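Local coordinates for protein isocitrate dehydrogenase [NAD] subunit 1, mitochondrial (Saccharomyces cerevisiae, PDB 3BLX) that forms part of the octameric mitochondrial enzyme that oxidises isocitrate to 2-oxoglutarate with NAD+ in the citric acid cycle, and also binds RNA, at residues I126-N131 with A163-D168; A260-D265 with L299-L304. All coordinates share one frame; numbering follows the deposited sequence.

Interaction 1 of 2, residues I126-N131 with A163-D168; sequences IVIREN and ARFAFD
Ile128 reaches Phe165 and Ala166 with two different branches, and its first torsion decides which goes where. At chi1 -68° CG1 stands beside the backbone N and CG2 lies opposite that N. The extended second torsion (chi2 170°) then carries CD1 straight out from the strand to the helix. On the helix side, Phe165 has CG trans to its own N (chi1 178°), which swings the ring off the helix to meet both branches of the isoleucine at a slant.

CD1 lands on the helix backbone itself: it sits 3.7 Å from Ala166 CA and 3.9 Å from Ala166 CB. The small side chain of Ala166 is consistent with this close approach, the two CA atoms of Ile128 and Ala166 being 6.7 Å apart. CG2 meets one side of the phenylalanine instead, 3.9 Å from Phe165 CD2, at an oblique angle to the ring. CD1 comes to the neighbouring ring atom, 4.0 Å from Phe165 CE2, so both branch tips of Ile128 meet the ring at CD2 and CE2. All of these contacts are apolar, and no hydrogen bond joins the two segments.

This is helix-on-sheet packing in the alpha/beta fold of the isocitrate and isopropylmalate dehydrogenases: helix 156-172 lies against the mixed sheet at strand 124-130. The same strand carries Arg129, a substrate-binding residue by similarity. Ala166 also touches Val234 of the neighbouring strand 232-235, while Phe165 extends to Val107 on strand 105-111, which spreads the helix over three strands. Another side of the helix, with Ala163 and Phe167, packs on helix 190-205, where both side chains touch Ile198.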
loop_
_atom_site.group_PDB
_atom_site.type_symbol
_atom_site.label_atom_id
_atom_site.label_comp_id
_atom_site.label_asym_id
_atom_site.label_seq_id
_atom_site.Cartn_x
_atom_site.Cartn_y
_atom_site.Cartn_z
ATOM N N ILE E 126 -7.841 31.964 18.816
ATOM C CA ILE E 126 -8.005 30.607 18.342
ATOM C C ILE E 126 -6.824 29.797 18.841
ATOM O O ILE E 126 -5.686 30.211 18.668
ATOM C CB ILE E 126 -7.995 30.605 16.837
ATOM C CG1 ILE E 126 -9.178 31.413 16.344
ATOM C CG2 ILE E 126 -8.014 29.170 16.271
ATOM C CD1 ILE E 126 -9.233 31.495 14.848
ATOM N N VAL E 127 -7.104 28.669 19.486
ATOM C CA VAL E 127 -6.061 27.802 19.991
ATOM C C VAL E 127 -6.081 26.514 19.188
ATOM O O VAL E 127 -7.099 25.823 19.112
ATOM C CB VAL E 127 -6.233 27.506 21.504
ATOM C CG1 VAL E 127 -5.260 26.415 21.955
ATOM C CG2 VAL E 127 -6.038 28.778 22.325
ATOM N N ILE E 128 -4.963 26.213 18.542
ATOM C CA ILE E 128 -4.843 24.982 17.748
ATOM C C ILE E 128 -3.837 24.099 18.460
ATOM O O ILE E 128 -2.700 24.508 18.671
ATOM C CB ILE E 128 -4.370 25.281 16.305
ATOM C CG1 ILE E 128 -5.445 26.025 15.523
ATOM C CG2 ILE E 128 -3.990 24.015 15.587
ATOM C CD1 ILE E 128 -5.003 26.563 14.213
ATOM N N ARG E 129 -4.251 22.908 18.872
ATOM C CA ARG E 129 -3.316 22.031 19.564
ATOM C C ARG E 129 -3.086 20.675 18.861
ATOM O O ARG E 129 -3.999 20.107 18.269
ATOM C CB ARG E 129 -3.701 21.879 21.038
ATOM C CG ARG E 129 -4.648 20.766 21.336
ATOM C CD ARG E 129 -4.373 20.201 22.707
ATOM N NE ARG E 129 -5.101 18.956 22.899
ATOM C CZ ARG E 129 -6.363 18.908 23.313
ATOM N NH1 ARG E 129 -7.008 20.042 23.580
ATOM N NH2 ARG E 129 -6.981 17.736 23.463
ATOM N N GLU E 130 -1.847 20.196 18.913
ATOM C CA GLU E 130 -1.458 18.937 18.325
ATOM C C GLU E 130 -2.074 17.806 19.127
ATOM O O GLU E 130 -2.015 17.826 20.341
ATOM C CB GLU E 130 0.071 18.811 18.331
ATOM C CG GLU E 130 0.639 17.903 17.237
ATOM C CD GLU E 130 0.339 16.409 17.448
ATOM O OE1 GLU E 130 0.474 15.922 18.602
ATOM O OE2 GLU E 130 -0.028 15.729 16.448
ATOM N N ASN E 131 -2.640 16.810 18.439
ATOM C CA ASN E 131 -3.467 15.805 19.107
ATOM C C ASN E 131 -3.020 14.321 18.982
ATOM O O ASN E 131 -3.786 13.410 19.307
ATOM C CB ASN E 131 -4.939 15.986 18.660
ATOM C CG ASN E 131 -5.917 15.115 19.442
ATOM O OD1 ASN E 131 -5.972 15.144 20.683
ATOM N ND2 ASN E 131 -6.701 14.333 18.716
ATOM N N ALA E 163 1.849 22.591 12.022
ATOM C CA ALA E 163 2.236 23.916 11.533
ATOM C C ALA E 163 1.454 24.292 10.275
ATOM O O ALA E 163 0.923 25.396 10.171
ATOM C CB ALA E 163 3.702 23.957 11.232
ATOM N N ARG E 164 1.401 23.382 9.306
ATOM C CA ARG E 164 0.764 23.729 8.049
ATOM C C ARG E 164 -0.711 23.869 8.300
ATOM O O ARG E 164 -1.385 24.707 7.688
ATOM C CB ARG E 164 1.043 22.698 6.953
ATOM C CG ARG E 164 2.505 22.687 6.575
ATOM C CD ARG E 164 2.801 21.811 5.374
ATOM N NE ARG E 164 4.196 22.005 4.996
ATOM C CZ ARG E 164 5.162 21.123 5.215
ATOM N NH1 ARG E 164 4.903 19.938 5.780
ATOM N NH2 ARG E 164 6.394 21.419 4.848
ATOM N N PHE E 165 -1.219 23.067 9.223
ATOM C CA PHE E 165 -2.634 23.163 9.540
ATOM C C PHE E 165 -2.958 24.552 10.085
ATOM O O PHE E 165 -3.911 25.199 9.647
ATOM C CB PHE E 165 -3.070 22.119 10.560
ATOM C CG PHE E 165 -4.505 22.242 10.922
ATOM C CD1 PHE E 165 -5.467 21.520 10.232
ATOM C CD2 PHE E 165 -4.908 23.134 11.908
ATOM C CE1 PHE E 165 -6.812 21.667 10.536
ATOM C CE2 PHE E 165 -6.243 23.297 12.224
ATOM C CZ PHE E 165 -7.204 22.557 11.530
ATOM N N ALA E 166 -2.161 24.986 11.049
ATOM C CA ALA E 166 -2.347 26.283 11.684
ATOM C C ALA E 166 -2.239 27.429 10.677
ATOM O O ALA E 166 -3.072 28.350 10.671
ATOM C CB ALA E 166 -1.344 26.483 12.815
ATOM N N PHE E 167 -1.233 27.379 9.812
ATOM C CA PHE E 167 -1.053 28.444 8.840
ATOM C C PHE E 167 -2.147 28.433 7.802
ATOM O O PHE E 167 -2.675 29.488 7.462
ATOM C CB PHE E 167 0.321 28.361 8.205
ATOM C CG PHE E 167 1.415 28.813 9.120
ATOM C CD1 PHE E 167 1.440 30.118 9.597
ATOM C CD2 PHE E 167 2.409 27.943 9.510
ATOM C CE1 PHE E 167 2.459 30.554 10.437
ATOM C CE2 PHE E 167 3.431 28.370 10.359
ATOM C CZ PHE E 167 3.449 29.685 10.825
ATOM N N ASP E 168 -2.505 27.244 7.313
ATOM C CA ASP E 168 -3.605 27.134 6.346
ATOM C C ASP E 168 -4.908 27.664 6.907
ATOM O O ASP E 168 -5.761 28.139 6.164
ATOM C CB ASP E 168 -3.800 25.702 5.886
ATOM C CG ASP E 168 -2.745 25.255 4.879
ATOM O OD1 ASP E 168 -2.217 26.122 4.134
ATOM O OD2 ASP E 168 -2.453 24.030 4.829
#

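Interaction 2 of 2, residues A260-D265 with L299-L304; sequences ANFGRD and LNHLGL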
loop_
_atom_site.group_PDB
_atom_site.type_symbol
_atom_site.label_atom_id
_atom_site.label_comp_id
_atom_site.label_asym_id
_atom_site.label_seq_id
_atom_site.Cartn_x
_atom_site.Cartn_y
_atom_site.Cartn_z
ATOM N N ALA E 260 -13.523 22.135 16.953
ATOM C CA ALA E 260 -13.465 21.197 15.848
ATOM C C ALA E 260 -12.210 20.368 15.928
ATOM O O ALA E 260 -11.180 20.830 16.393
ATOM C CB ALA E 260 -13.543 21.946 14.498
ATOM N N ASN E 261 -12.301 19.143 15.450
ATOM C CA ASN E 261 -11.147 18.278 15.355
ATOM C C ASN E 261 -10.953 17.750 13.940
ATOM O O ASN E 261 -11.861 17.151 13.367
ATOM C CB ASN E 261 -11.313 17.145 16.336
ATOM C CG ASN E 261 -11.338 17.634 17.750
ATOM O OD1 ASN E 261 -10.299 17.964 18.321
ATOM N ND2 ASN E 261 -12.523 17.694 18.327
ATOM N N PHE E 262 -9.770 17.965 13.380
ATOM C CA PHE E 262 -9.514 17.554 12.009
ATOM C C PHE E 262 -8.419 16.539 11.833
ATOM O O PHE E 262 -7.399 16.584 12.520
ATOM C CB PHE E 262 -9.154 18.750 11.196
ATOM C CG PHE E 262 -10.237 19.779 11.130
ATOM C CD1 PHE E 262 -10.286 20.794 12.057
ATOM C CD2 PHE E 262 -11.185 19.756 10.116
ATOM C CE1 PHE E 262 -11.258 21.779 11.974
ATOM C CE2 PHE E 262 -12.151 20.718 10.027
ATOM C CZ PHE E 262 -12.186 21.746 10.954
ATOM N N GLY E 263 -8.658 15.622 10.902
ATOM C CA GLY E 263 -7.635 14.757 10.343
ATOM C C GLY E 263 -7.583 15.004 8.845
ATOM O O GLY E 263 -8.258 15.882 8.332
ATOM N N ARG E 264 -6.791 14.238 8.119
ATOM C CA ARG E 264 -6.773 14.423 6.685
ATOM C C ARG E 264 -8.120 14.071 6.051
ATOM O O ARG E 264 -8.626 14.810 5.224
ATOM C CB ARG E 264 -5.640 13.612 6.061
ATOM C CG ARG E 264 -5.542 13.839 4.561
ATOM C CD ARG E 264 -4.561 12.895 3.894
ATOM N NE ARG E 264 -4.772 12.875 2.438
ATOM C CZ ARG E 264 -4.391 13.839 1.580
ATOM N NH1 ARG E 264 -3.754 14.945 2.012
ATOM N NH2 ARG E 264 -4.644 13.701 0.272
ATOM N N ASP E 265 -8.698 12.951 6.467
ATOM C CA ASP E 265 -9.925 12.447 5.864
ATOM C C ASP E 265 -11.181 12.619 6.711
ATOM O O ASP E 265 -12.279 12.376 6.236
ATOM C CB ASP E 265 -9.769 10.951 5.549
ATOM C CG ASP E 265 -8.630 10.673 4.558
ATOM O OD1 ASP E 265 -8.512 11.429 3.562
ATOM O OD2 ASP E 265 -7.865 9.688 4.769
ATOM N N LEU E 299 -21.464 22.908 9.552
ATOM C CA LEU E 299 -22.217 23.347 8.385
ATOM C C LEU E 299 -21.289 24.014 7.356
ATOM O O LEU E 299 -21.318 23.666 6.173
ATOM C CB LEU E 299 -23.347 24.292 8.802
ATOM C CG LEU E 299 -24.520 23.640 9.550
ATOM C CD1 LEU E 299 -25.478 24.689 10.053
ATOM C CD2 LEU E 299 -25.257 22.609 8.704
ATOM N N ASN E 300 -20.476 24.962 7.813
ATOM C CA ASN E 300 -19.458 25.593 6.981
ATOM C C ASN E 300 -18.634 24.560 6.218
ATOM O O ASN E 300 -18.449 24.653 5.013
ATOM C CB ASN E 300 -18.506 26.437 7.832
ATOM C CG ASN E 300 -19.116 27.776 8.258
ATOM O OD1 ASN E 300 -20.126 28.229 7.710
ATOM N ND2 ASN E 300 -18.488 28.419 9.233
ATOM N N HIS E 301 -18.146 23.570 6.943
ATOM C CA HIS E 301 -17.321 22.534 6.375
ATOM C C HIS E 301 -18.051 21.691 5.323
ATOM O O HIS E 301 -17.463 21.251 4.336
ATOM C CB HIS E 301 -16.847 21.623 7.494
ATOM C CG HIS E 301 -15.656 20.803 7.133
ATOM N ND1 HIS E 301 -15.747 19.465 6.818
ATOM C CD2 HIS E 301 -14.338 21.126 7.050
ATOM C CE1 HIS E 301 -14.541 18.994 6.543
ATOM N NE2 HIS E 301 -13.667 19.978 6.693
ATOM N N LEU E 302 -19.333 21.435 5.548
ATOM C CA LEU E 302 -20.114 20.645 4.610
ATOM C C LEU E 302 -20.487 21.435 3.362
ATOM O O LEU E 302 -21.066 20.883 2.435
ATOM C CB LEU E 302 -21.370 20.160 5.289
ATOM C CG LEU E 302 -21.108 19.036 6.263
ATOM C CD1 LEU E 302 -22.382 18.710 7.012
ATOM C CD2 LEU E 302 -20.627 17.832 5.490
ATOM N N GLY E 303 -20.169 22.732 3.356
ATOM C CA GLY E 303 -20.512 23.624 2.263
ATOM C C GLY E 303 -21.900 24.239 2.322
ATOM O O GLY E 303 -22.283 25.004 1.427
ATOM N N LEU E 304 -22.667 23.884 3.354
ATOM C CA LEU E 304 -23.944 24.523 3.592
ATOM C C LEU E 304 -23.616 25.965 3.944
ATOM O O LEU E 304 -23.191 26.725 3.082
ATOM C CB LEU E 304 -24.694 23.789 4.678
ATOM C CG LEU E 304 -25.025 22.360 4.197
ATOM C CD1 LEU E 304 -25.767 21.551 5.253
ATOM C CD2 LEU E 304 -25.813 22.347 2.870
#
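Phe262 presents the edge of its ring to His301, with the imidazole tilted against it. The two planes are inclined at 52° and the centroids stand 5.5 Å apart. A single phenyl corner does the touching: Phe262 CE2 lies 3.7 Å from His301 CD2 and just as far from His301 NE2, with CD2 close to the plane of the phenyl ring. The two side chains point in opposing directions and pass each other. His301 gets there because its CG is trans to the backbone N (chi1 -161°), which sends the imidazole off the last helical turn toward the strand.

Ala267 of strand 267-269 touches both rings and so sits with them in one small cluster; His301 also rests on Ile75 of strand 75-80. Just beyond the histidine the helix stops: Gly303, at phi 85°, donates its N to Asn300 O, and Leu304 N makes a weak bond back to Leu299 O. The result is a helix terminated by a Schellman motif, its last turn packed through His301 on Phe262 of strand 258-262 in the mixed sheet.

Strand 124-130 comes first along the chain, and interaction 1 closes when helix 156-172 comes back onto it, with 31 residues between the two segments, among them the antiparallel pair 140-142 and 147-155. Only later does interaction 2 open, at strand 258-262, to close at the end of helix 289-302, with 33 residues between its segments. The two loops therefore follow in series, neither nested nor crossed. In space they join up: both reach the same mixed sheet, where strand 105-111 pairs with both 124-130 and 258-262, and Phe165 CZ lies 3.6 Å from Phe262 CD1. Phe165 and Phe262 thus link helix 156-172, through the His301 contact, to helix 289-302.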